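Local coordinates for malonyl CoA-acyl carrier protein transacylase (Synechocystis sp. PCC 6803 substr. Kazusa, PDB 4RR5) that transfers the malonyl group from malonyl-CoA to holo-acyl carrier protein, supplying malonyl-ACP for fatty acid biosynthesis, at residues V43-C46 against A51-A54. Sequence-based numbering, arbitrary orientation.
Sequences VEKC and ASLA
L53 reaches across from one short helix to a neighbouring short helix and spreads its two methyls over the backbone of K45 and C46. CD1 of L53 lies 3.7 Å from O of K45 and 4.1 Å from CA of C46. CD2 of L53 comes within 4.1 Å of O of C46. With CG anti to the backbone N (chi1 -174°), the isobutyl group extends outward from its own helix and meets main chain more than side chain. CB of C46 leaves the backbone on the side away from 51-54, and its side chain packs on M17, C62 and I66, with SG still 4.5 Å from CD1 of L53. K45 runs alongside: its CG is 4.4 Å from CD1 of L53 and its CD 4.3 Å from OG of S52. The lysine chain curls, with chi2, chi3 and chi4 all near +60°, and its NZ bonds to OD1 of N58 and makes a cation-pi contact with W40. A water bridges the two segments, 3.0 Å from OG of S52, and donates a weak bond to O of K45 at 3.4 Å. Leucine methyls against main chain, and one water bridge, make up the contact. It is local helix-helix packing across a short connection: helices 42-46 and 50-54 lead into the long helix 56-76 of the FabD-type acyltransferase domain, away from the predicted catalytic residues S88 and H188.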
ATOM      1  N   VAL A  43       6.725 -17.400   4.619  1.00 21.96           N
ATOM      2  CA  VAL A  43       7.879 -17.840   3.837  1.00 25.88           C
ATOM      3  C   VAL A  43       7.472 -18.834   2.767  1.00 27.13           C
ATOM      4  O   VAL A  43       7.800 -18.663   1.588  1.00 26.06           O
ATOM      5  CB  VAL A  43       8.959 -18.495   4.718  1.00 21.52           C
ATOM      6  CG1 VAL A  43      10.178 -18.822   3.891  1.00 25.09           C
ATOM      7  CG2 VAL A  43       9.345 -17.569   5.820  1.00 24.22           C
ATOM      8  N   GLU A  44       6.738 -19.862   3.182  1.00 25.37           N
ATOM      9  CA  GLU A  44       6.299 -20.897   2.253  1.00 26.00           C
ATOM     10  C   GLU A  44       5.466 -20.302   1.137  1.00 27.31           C
ATOM     11  O   GLU A  44       5.684 -20.600  -0.027  1.00 34.75           O
ATOM     12  CB  GLU A  44       5.507 -21.987   2.987  1.00 34.09           C
ATOM     13  CG  GLU A  44       6.339 -22.868   3.959  1.00 39.12           C
ATOM     14  CD  GLU A  44       7.278 -23.853   3.246  1.00 39.34           C
ATOM     15  OE1 GLU A  44       6.863 -24.461   2.238  1.00 39.44           O
ATOM     16  OE2 GLU A  44       8.433 -24.020   3.699  1.00 44.52           O
ATOM     17  N   LYS A  45       4.526 -19.433   1.496  1.00 32.28           N
ATOM     18  CA  LYS A  45       3.600 -18.852   0.529  1.00 28.84           C
ATOM     19  C   LYS A  45       4.298 -17.923  -0.473  1.00 27.88           C
ATOM     20  O   LYS A  45       3.889 -17.824  -1.621  1.00 30.13           O
ATOM     21  CB  LYS A  45       2.484 -18.114   1.276  1.00 29.69           C
ATOM     22  CG  LYS A  45       1.351 -17.561   0.402  1.00 34.73           C
ATOM     23  CD  LYS A  45       0.625 -18.636  -0.404  1.00 40.00           C
ATOM     24  CE  LYS A  45       0.100 -19.763   0.489  1.00 48.23           C
ATOM     25  NZ  LYS A  45      -0.882 -19.298   1.522  1.00 44.56           N
ATOM     26  N   CYS A  46       5.361 -17.252  -0.046  1.00 27.38           N
ATOM     27  CA  CYS A  46       6.096 -16.362  -0.942  1.00 27.90           C
ATOM     28  C   CYS A  46       6.926 -17.135  -1.972  1.00 33.47           C
ATOM     29  O   CYS A  46       7.442 -16.560  -2.933  1.00 28.17           O
ATOM     30  CB  CYS A  46       7.012 -15.432  -0.141  1.00 26.81           C
ATOM     31  SG  CYS A  46       6.167 -14.069   0.701  1.00 26.67           S
ATOM     32  N   ALA A  51       0.555 -16.703  -9.545  1.00 43.91           N
ATOM     33  CA  ALA A  51      -0.858 -16.341  -9.509  1.00 41.94           C
ATOM     34  C   ALA A  51      -1.431 -16.469  -8.100  1.00 37.63           C
ATOM     35  O   ALA A  51      -2.118 -15.577  -7.615  1.00 38.98           O
ATOM     36  CB  ALA A  51      -1.635 -17.201 -10.470  1.00 42.30           C
ATOM     37  N   SER A  52      -1.127 -17.581  -7.446  1.00 39.87           N
ATOM     38  CA  SER A  52      -1.540 -17.809  -6.068  1.00 33.75           C
ATOM     39  C   SER A  52      -1.043 -16.711  -5.098  1.00 35.10           C
ATOM     40  O   SER A  52      -1.759 -16.324  -4.170  1.00 32.36           O
ATOM     41  CB  SER A  52      -1.042 -19.187  -5.620  1.00 37.53           C
ATOM     42  OG  SER A  52      -1.200 -19.374  -4.222  1.00 46.96           O
ATOM     43  N   LEU A  53       0.175 -16.215  -5.309  1.00 33.16           N
ATOM     44  CA  LEU A  53       0.741 -15.172  -4.451  1.00 33.04           C
ATOM     45  C   LEU A  53       0.011 -13.854  -4.676  1.00 33.40           C
ATOM     46  O   LEU A  53      -0.071 -13.010  -3.782  1.00 27.57           O
ATOM     47  CB  LEU A  53       2.246 -14.983  -4.713  1.00 32.72           C
ATOM     48  CG  LEU A  53       3.013 -14.018  -3.797  1.00 27.55           C
ATOM     49  CD1 LEU A  53       2.833 -14.371  -2.317  1.00 23.05           C
ATOM     50  CD2 LEU A  53       4.486 -13.968  -4.152  1.00 22.54           C
ATOM     51  N   ALA A  54      -0.524 -13.690  -5.879  1.00 32.80           N
ATOM     52  CA  ALA A  54      -1.155 -12.440  -6.260  1.00 35.57           C
ATOM     53  C   ALA A  54      -2.579 -12.326  -5.699  1.00 34.68           C
ATOM     54  O   ALA A  54      -3.143 -11.232  -5.647  1.00 33.52           O
ATOM     55  CB  ALA A  54      -1.157 -12.294  -7.775  1.00 27.84           C
TER
HETATM   56  O   HOH W   1       1.759 -18.926  -4.099  1.00 33.40           O